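Local coordinates for protein desulfoferrodoxin (Rbo) (PDB 1Y07) that probably reduces superoxide at a mononuclear iron centre, as a class III superoxide reductase of Treponema pallidum, at residues Y116-C119 and G123-S126; V68-P71 and Y77-W80; F7-Q10 and G15-L18; V53-V56 and V61-K64. All blocks are in the same frame, centred on the assembly; numbering follows the deposited sequence.

Contacts 1 and 2 meet at the iron, and strands 112-119 and 78-85 are neighbours in one sheet. Their centres are 9 Å apart. Cys119 of contact 1 and His70 of contact 2 both bind the metal, and Phe118 N and O probably bond to Trp80 O and Ala79 N. Contact 3 is the N-terminal hairpin, about 12 Å between centres from contact 1. Its Phe7 touches Tyr116, and Phe7, Leu9 and Phe16 pack on Trp80. Contact 4 is a hairpin at the other side of the chain's centre from contact 3, with centres 23 Å apart. It does not touch contact 1, but its strand 60-65 runs on into the loop that carries His70.

Contact 1 of 4, residues Y116-C119 and G123-S126; sequences YEFC and GVWS. With FE (Fe (III) ion), chain H.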
# COMPACT_ATOMS: atom_id res chain seq x y z
N TYR B 116 6.96 -9.27 -0.26
CA TYR B 116 5.94 -10.17 -0.79
C TYR B 116 5.90 -9.97 -2.30
O TYR B 116 6.01 -8.87 -2.73
CB TYR B 116 4.54 -9.91 -0.20
CG TYR B 116 4.51 -9.79 1.31
CD1 TYR B 116 4.93 -8.62 1.92
CD2 TYR B 116 4.12 -10.86 2.11
CE1 TYR B 116 4.92 -8.48 3.30
CE2 TYR B 116 4.09 -10.72 3.50
CZ TYR B 116 4.52 -9.52 4.08
OH TYR B 116 4.57 -9.33 5.45
N GLU B 117 5.80 -11.05 -3.07
CA GLU B 117 5.69 -10.96 -4.55
C GLU B 117 4.56 -11.83 -5.01
O GLU B 117 4.31 -12.89 -4.43
CB GLU B 117 7.00 -11.35 -5.26
CG GLU B 117 7.38 -12.81 -5.16
CD GLU B 117 6.76 -13.73 -6.21
OE1 GLU B 117 7.03 -14.95 -6.18
OE2 GLU B 117 5.97 -13.29 -7.04
N PHE B 118 3.84 -11.39 -6.04
CA PHE B 118 2.77 -12.18 -6.65
C PHE B 118 3.14 -12.63 -8.07
O PHE B 118 3.38 -11.80 -8.95
CB PHE B 118 1.47 -11.34 -6.73
CG PHE B 118 0.31 -12.08 -7.40
CD1 PHE B 118 -0.24 -13.20 -6.81
CD2 PHE B 118 -0.21 -11.65 -8.61
CE1 PHE B 118 -1.28 -13.88 -7.42
CE2 PHE B 118 -1.26 -12.34 -9.22
CZ PHE B 118 -1.78 -13.43 -8.64
N CYS B 119 3.13 -13.95 -8.27
CA CYS B 119 3.25 -14.53 -9.61
C CYS B 119 1.85 -14.86 -10.14
O CYS B 119 1.00 -15.38 -9.44
CB CYS B 119 4.13 -15.76 -9.57
SG CYS B 119 3.96 -16.82 -11.03
N GLY B 123 0.96 -17.52 -7.46
CA GLY B 123 0.47 -16.84 -6.27
C GLY B 123 1.50 -16.04 -5.45
O GLY B 123 2.56 -15.66 -5.95
N VAL B 124 1.19 -15.78 -4.18
CA VAL B 124 2.05 -14.91 -3.38
C VAL B 124 3.11 -15.70 -2.61
O VAL B 124 2.82 -16.79 -2.09
CB VAL B 124 1.25 -14.06 -2.36
CG1 VAL B 124 2.19 -13.11 -1.61
CG2 VAL B 124 0.10 -13.34 -3.06
N TRP B 125 4.29 -15.09 -2.50
CA TRP B 125 5.45 -15.58 -1.76
C TRP B 125 6.14 -14.48 -0.93
O TRP B 125 6.31 -13.32 -1.38
CB TRP B 125 6.50 -16.19 -2.73
CG TRP B 125 5.94 -17.32 -3.54
CD1 TRP B 125 5.09 -17.24 -4.61
CD2 TRP B 125 6.13 -18.71 -3.29
NE1 TRP B 125 4.76 -18.49 -5.06
CE2 TRP B 125 5.39 -19.42 -4.26
CE3 TRP B 125 6.87 -19.42 -2.36
CZ2 TRP B 125 5.38 -20.81 -4.33
CZ3 TRP B 125 6.86 -20.80 -2.41
CH2 TRP B 125 6.12 -21.49 -3.39
N SER B 126 6.56 -14.81 0.28
CA SER B 126 7.25 -13.85 1.12
C SER B 126 8.72 -14.17 1.44
O SER B 126 9.12 -15.33 1.52
CB SER B 126 6.48 -13.64 2.42
OG SER B 126 6.50 -14.77 3.24
FE FE H . 5.49 -18.28 -11.34
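Glu117 and Trp125 form a hydrogen-bonded antiparallel pair, with Glu117 N to Trp125 O and Trp125 N to Glu117 O both at 2.9 Å. A second such pair follows at Cys119 and Gly123. There the bond from Cys119 N to Gly123 O is nearly straight at the hydrogen (171°), although the donor stands above the carbonyl plane. Together they zip up the beta hairpin of strands 112-119 and 123-127. Cys119 SG, anti to its own backbone N, binds the iron at 2.1 Å. His50, His70, His76 and His122 complete the site.

On the Cys119 face, the Glu117 and Trp125 side chains run side by side in the same direction. The carboxylate and indole planes are only 9° apart, and Glu117 OE1 lies 3.4 Å from Trp125 CD1. Beyond them, the indole stacks on His50 and its NE1 bonds to His122 O, so Trp125 touches two iron ligands.

The other face is mostly apolar. Phe118 CD1 meets Val124 CG2 at 3.8 Å, and Tyr116 CD2 meets Ser126 CB at 3.7 Å. Gly123 has a positive phi (80°), a backbone shape that glycine adopts readily.

The hairpin thus holds the Cys119 backbone by both its N-H and its carbonyl, each bonded to Gly123, which probably keeps the sulfur well aimed at the iron.

Contact 2 of 4, residues V68-P71 and Y77-W80; sequences VAHP and YIAW. With FE (Fe (III) ion), chain H.
Pro71 and Tyr77 bring the two segments together, their CA atoms 5.5 Å apart where the loop 68-71 returns past the start of strand 78-85. The loop carries the iron ligand His70. It leads from strand 60-65 of one sheet to strand 78-85 of another within the desulfoferrodoxin domain, whose family belongs to the E-set clan.

His70 is the centre of the contact. Its NE2 binds the iron at 2.4 Å, beside His50, His76, His122 and Cys119. At the far end of the ring, ND1 donates to Pro71 O at 2.6 Å. That oxygen lies in the imidazole plane, and the donor sits on one of its lone pairs. The bond and the metal therefore hold the ring from two ends and limit its rotation. The side chain reaches the metal with CG anti to the backbone N (chi1 -172°).

Both ring faces are packed. Ile78 CD1 stands almost exactly over the centre of one face, 3.3 Å from the centroid and 6° off the normal, a tight CH-pi contact. Pro71 CD covers the opposite face, offset toward the rim. The same Ile78 methyl also touches Glu117 and Cys119 on strand 112-119, so this apolar side chain links the ligand loop to the thiolate strand.

Pro71 O has a second, softer neighbour across the contact: Tyr77 CA approaches it at 3.5 Å, with an angle of 166° at the hydrogen.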
# COMPACT_ATOMS: atom_id res chain seq x y z
N VAL B 68 17.65 -17.10 -8.04
CA VAL B 68 17.81 -16.91 -9.48
C VAL B 68 16.48 -16.39 -10.16
O VAL B 68 15.39 -16.65 -9.68
CB VAL B 68 18.34 -18.18 -10.14
CG1 VAL B 68 19.78 -18.54 -9.59
CG2 VAL B 68 17.35 -19.34 -9.97
N ALA B 69 16.60 -15.70 -11.30
CA ALA B 69 15.47 -14.98 -11.91
C ALA B 69 14.23 -15.80 -12.37
O ALA B 69 14.33 -16.76 -13.13
CB ALA B 69 15.96 -14.09 -13.07
N HIS B 70 13.07 -15.32 -11.93
CA HIS B 70 11.76 -15.78 -12.39
C HIS B 70 11.45 -15.24 -13.77
O HIS B 70 11.85 -14.13 -14.11
CB HIS B 70 10.68 -15.26 -11.42
CG HIS B 70 9.31 -15.82 -11.67
ND1 HIS B 70 8.51 -15.42 -12.72
CD2 HIS B 70 8.60 -16.76 -10.99
CE1 HIS B 70 7.37 -16.08 -12.68
NE2 HIS B 70 7.40 -16.89 -11.63
N PRO B 71 10.70 -16.01 -14.56
CA PRO B 71 10.15 -15.54 -15.83
C PRO B 71 9.40 -14.21 -15.77
O PRO B 71 8.65 -13.96 -14.86
CB PRO B 71 9.18 -16.66 -16.22
CG PRO B 71 9.77 -17.86 -15.63
CD PRO B 71 10.37 -17.43 -14.32
N TYR B 77 4.56 -14.31 -15.28
CA TYR B 77 5.27 -13.09 -14.86
C TYR B 77 5.07 -12.79 -13.37
O TYR B 77 4.09 -13.24 -12.76
CB TYR B 77 4.78 -11.91 -15.70
CG TYR B 77 3.29 -11.69 -15.64
CD1 TYR B 77 2.74 -10.86 -14.68
CD2 TYR B 77 2.41 -12.33 -16.52
CE1 TYR B 77 1.36 -10.67 -14.59
CE2 TYR B 77 1.02 -12.14 -16.43
CZ TYR B 77 0.50 -11.30 -15.46
OH TYR B 77 -0.85 -11.06 -15.34
N ILE B 78 5.99 -12.00 -12.82
CA ILE B 78 5.78 -11.38 -11.48
C ILE B 78 5.02 -10.07 -11.68
O ILE B 78 5.49 -9.14 -12.34
CB ILE B 78 7.11 -11.10 -10.76
CG1 ILE B 78 7.97 -12.37 -10.68
CG2 ILE B 78 6.82 -10.54 -9.38
CD1 ILE B 78 7.21 -13.60 -10.18
N ALA B 79 3.87 -9.98 -11.04
CA ALA B 79 2.95 -8.86 -11.23
C ALA B 79 3.34 -7.66 -10.41
O ALA B 79 3.32 -6.53 -10.90
CB ALA B 79 1.59 -9.27 -10.86
N TRP B 80 3.72 -7.90 -9.17
CA TRP B 80 3.99 -6.82 -8.23
C TRP B 80 4.82 -7.35 -7.06
O TRP B 80 4.89 -8.57 -6.82
CB TRP B 80 2.69 -6.10 -7.78
CG TRP B 80 1.57 -7.00 -7.22
CD1 TRP B 80 0.41 -7.34 -7.85
CD2 TRP B 80 1.50 -7.62 -5.92
NE1 TRP B 80 -0.37 -8.15 -7.06
CE2 TRP B 80 0.27 -8.35 -5.86
CE3 TRP B 80 2.37 -7.68 -4.81
CZ2 TRP B 80 -0.09 -9.10 -4.76
CZ3 TRP B 80 2.00 -8.43 -3.71
CH2 TRP B 80 0.77 -9.10 -3.68
FE FE H . 5.49 -18.28 -11.34

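Contact 3 of 4, residues F7-Q10 and G15-L18; sequences FFLQ and GFFL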
# COMPACT_ATOMS: atom_id res chain seq x y z
N PHE B 7 -3.78 -10.49 1.11
CA PHE B 7 -3.96 -10.16 -0.29
C PHE B 7 -5.15 -10.89 -0.82
O PHE B 7 -5.30 -12.08 -0.59
CB PHE B 7 -2.70 -10.54 -1.06
CG PHE B 7 -1.45 -9.92 -0.49
CD1 PHE B 7 -0.65 -10.63 0.42
CD2 PHE B 7 -1.09 -8.63 -0.83
CE1 PHE B 7 0.51 -10.03 0.97
CE2 PHE B 7 0.06 -8.04 -0.28
CZ PHE B 7 0.84 -8.75 0.61
N PHE B 8 -5.98 -10.16 -1.54
CA PHE B 8 -7.22 -10.68 -2.12
C PHE B 8 -7.19 -10.26 -3.60
O PHE B 8 -7.17 -9.07 -3.89
CB PHE B 8 -8.43 -10.05 -1.42
CG PHE B 8 -8.40 -10.20 0.08
CD1 PHE B 8 -7.60 -9.39 0.85
CD2 PHE B 8 -9.16 -11.16 0.71
CE1 PHE B 8 -7.56 -9.54 2.23
CE2 PHE B 8 -9.11 -11.31 2.08
CZ PHE B 8 -8.29 -10.48 2.84
N LEU B 9 -7.23 -11.23 -4.51
CA LEU B 9 -6.98 -10.97 -5.92
C LEU B 9 -8.13 -11.42 -6.80
O LEU B 9 -8.56 -12.56 -6.73
CB LEU B 9 -5.69 -11.68 -6.35
CG LEU B 9 -4.50 -11.70 -5.37
CD1 LEU B 9 -3.44 -12.58 -5.92
CD2 LEU B 9 -3.92 -10.36 -5.15
N GLN B 10 -8.62 -10.51 -7.66
CA GLN B 10 -9.67 -10.81 -8.66
C GLN B 10 -9.18 -11.76 -9.73
O GLN B 10 -7.96 -11.84 -9.92
CB GLN B 10 -10.11 -9.54 -9.37
CG GLN B 10 -11.19 -8.79 -8.66
CD GLN B 10 -12.00 -7.92 -9.60
OE1 GLN B 10 -11.57 -6.83 -9.94
NE2 GLN B 10 -13.19 -8.40 -10.01
N GLY B 15 -6.84 -6.22 -10.82
CA GLY B 15 -6.85 -5.49 -9.57
C GLY B 15 -6.98 -6.42 -8.36
O GLY B 15 -7.07 -7.66 -8.46
N PHE B 16 -6.98 -5.81 -7.18
CA PHE B 16 -6.87 -6.57 -5.97
C PHE B 16 -7.03 -5.69 -4.76
O PHE B 16 -7.17 -4.46 -4.86
CB PHE B 16 -5.48 -7.27 -5.91
CG PHE B 16 -4.34 -6.35 -6.18
CD1 PHE B 16 -3.51 -5.95 -5.19
CD2 PHE B 16 -4.08 -5.91 -7.49
CE1 PHE B 16 -2.44 -5.12 -5.48
CE2 PHE B 16 -3.02 -5.06 -7.76
CZ PHE B 16 -2.21 -4.67 -6.75
N PHE B 17 -7.02 -6.34 -3.61
CA PHE B 17 -7.10 -5.67 -2.33
C PHE B 17 -5.99 -6.09 -1.43
O PHE B 17 -5.58 -7.25 -1.42
CB PHE B 17 -8.43 -5.95 -1.65
CG PHE B 17 -9.63 -5.67 -2.54
CD1 PHE B 17 -9.95 -6.55 -3.59
CD2 PHE B 17 -10.43 -4.56 -2.31
CE1 PHE B 17 -11.04 -6.31 -4.38
CE2 PHE B 17 -11.54 -4.31 -3.12
CZ PHE B 17 -11.81 -5.16 -4.16
N LEU B 18 -5.50 -5.13 -0.67
CA LEU B 18 -4.49 -5.34 0.38
C LEU B 18 -5.18 -5.11 1.71
O LEU B 18 -5.75 -4.06 1.93
CB LEU B 18 -3.32 -4.33 0.15
CG LEU B 18 -2.09 -4.18 1.04
CD1 LEU B 18 -1.01 -3.63 0.15
CD2 LEU B 18 -2.28 -3.23 2.23
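Phe8 and Phe17 form the hydrogen-bonded pair of this N-terminal antiparallel hairpin. Phe8 N donates to Phe17 O at 2.9 Å, and Phe17 N donates to Phe8 O at 2.7 Å. The return bond is the shorter and is nearly straight, at 166° at the hydrogen. Gln10 N reaches Gly15 O only weakly, at 3.3 Å, where the strands give way to the turn. Gly15 has a positive phi, which suits glycine.

The carbonyl oxygens take further soft contacts. Phe8 O also has Phe16 CB at 3.2 Å. Phe17 O receives a CA-H contact from Phe7 CA at 3.5 Å. Each of these two oxygens also lies at the edge of the partner's ring, near its plane: Phe17 O by Phe8 CD1, and Phe8 O by Phe17 CD1. The Gln10 amide has its partner outside the two segments: NE2 bonds to Glu33 OE1.

On the Phe7 face, Leu9 and Phe16 are a non-hydrogen-bonded pair. Leu9 CD2 presses on Phe16 CB at 3.5 Å. Phe16 CG sits between its backbone N and carbonyl carbon (chi1 49°), and the ring leads away from Leu9 to stack on Trp80.

The hairpin packs between two layers. Phe7 and Phe16 lie against Trp80 of strand 78-85, while Phe8 and Phe17 lie on strands 27-29 and 34-36. Phe16, Phe17 and Leu18 pair antiparallel with a strand of the second subunit, so the sheet continues across the dimer interface.

Contact 4 of 4, residues V53-V56 and V61-K64; sequences VVEV and VKVK
Glu55 carries the one flat side-chain group here, and two lysines of the facing strand lie against it. Lys64 CD comes over one face of the carboxylate, 3.8 Å from OE2. Lys62 CD approaches from the same side but farther out, 3.9 Å from OE1. These are contacts of aliphatic carbons. The lysine chains bend at chi3 and lead their ammonium groups away, leaving Lys62 NZ 5.0 Å from Glu55 OE1. Lys64 NZ makes its salt bridge with Glu101 on strand 101-105, and Lys62 NZ has a long, weak ion pair with the same residue.

The backbones form the beta hairpin of strands 52-57 and 60-65. Val53 and Lys64 are one hydrogen-bonded antiparallel pair. The bond from Val53 N to Lys64 O is 2.8 Å and straight at the hydrogen, 178°. Glu55 and Lys62 are the other such pair, each N bonding to the opposite O.

The opposite face is all valine. Val61 uses both branches: CG1 meets Val54 CG1 diagonally at 3.6 Å, and CG2 meets Val56 CG2 at 4.2 Å. Its CG1 lies anti to the backbone N and CG2 anti to the carbonyl carbon, which parts them toward these two neighbours. Val61 and Val63 continue inward to Leu83 and Val81, so their part of this face packs against strand 78-85.

Val61 and Val63 thus join the interior, while Val54 and Val56 lie nearer the surface. Glu101 answers Lys64 directly, whereas Glu55, touching neither ammonium, probably adds only a longer-range offset of charge.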
# COMPACT_ATOMS: atom_id res chain seq x y z
N VAL B 53 14.21 -11.99 -2.68
CA VAL B 53 15.48 -11.68 -2.07
C VAL B 53 15.55 -10.18 -1.87
O VAL B 53 15.37 -9.43 -2.82
CB VAL B 53 16.68 -12.18 -2.98
CG1 VAL B 53 18.03 -11.59 -2.53
CG2 VAL B 53 16.74 -13.71 -3.01
N VAL B 54 15.86 -9.77 -0.64
CA VAL B 54 15.93 -8.36 -0.26
C VAL B 54 17.39 -7.92 -0.09
O VAL B 54 18.18 -8.61 0.53
CB VAL B 54 15.08 -8.10 1.05
CG1 VAL B 54 15.11 -6.65 1.46
CG2 VAL B 54 13.63 -8.58 0.84
N GLU B 55 17.73 -6.79 -0.69
CA GLU B 55 19.10 -6.27 -0.68
C GLU B 55 19.04 -4.78 -0.37
O GLU B 55 18.56 -4.00 -1.19
CB GLU B 55 19.78 -6.47 -2.03
CG GLU B 55 20.02 -7.92 -2.39
CD GLU B 55 20.74 -8.08 -3.71
OE1 GLU B 55 20.89 -7.08 -4.47
OE2 GLU B 55 21.16 -9.23 -3.99
N VAL B 56 19.47 -4.41 0.82
CA VAL B 56 19.42 -3.04 1.27
C VAL B 56 20.75 -2.36 1.05
O VAL B 56 21.86 -2.93 1.28
CB VAL B 56 19.08 -2.94 2.76
CG1 VAL B 56 18.98 -1.46 3.20
CG2 VAL B 56 17.81 -3.68 3.06
N VAL B 61 15.94 -0.30 -1.06
CA VAL B 61 15.71 -1.74 -0.85
C VAL B 61 15.38 -2.29 -2.20
O VAL B 61 14.35 -1.93 -2.79
CB VAL B 61 14.51 -1.97 0.08
CG1 VAL B 61 14.18 -3.47 0.17
CG2 VAL B 61 14.73 -1.36 1.47
N LYS B 62 16.23 -3.15 -2.73
CA LYS B 62 16.00 -3.81 -4.01
C LYS B 62 15.42 -5.16 -3.70
O LYS B 62 15.93 -5.87 -2.82
CB LYS B 62 17.30 -3.96 -4.77
CG LYS B 62 17.20 -4.49 -6.20
CD LYS B 62 18.59 -4.84 -6.73
CE LYS B 62 19.02 -3.96 -7.90
NZ LYS B 62 20.02 -4.68 -8.76
N VAL B 63 14.35 -5.51 -4.38
CA VAL B 63 13.76 -6.82 -4.22
C VAL B 63 13.86 -7.61 -5.51
O VAL B 63 13.42 -7.17 -6.54
CB VAL B 63 12.29 -6.75 -3.82
CG1 VAL B 63 11.75 -8.17 -3.72
CG2 VAL B 63 12.14 -5.95 -2.49
N LYS B 64 14.47 -8.80 -5.46
CA LYS B 64 14.68 -9.63 -6.66
C LYS B 64 13.92 -10.96 -6.52
O LYS B 64 13.96 -11.56 -5.46
CB LYS B 64 16.16 -9.99 -6.85
CG LYS B 64 17.22 -8.89 -6.63
CD LYS B 64 18.61 -9.49 -6.84
CE LYS B 64 18.85 -9.75 -8.30
NZ LYS B 64 18.35 -8.64 -9.15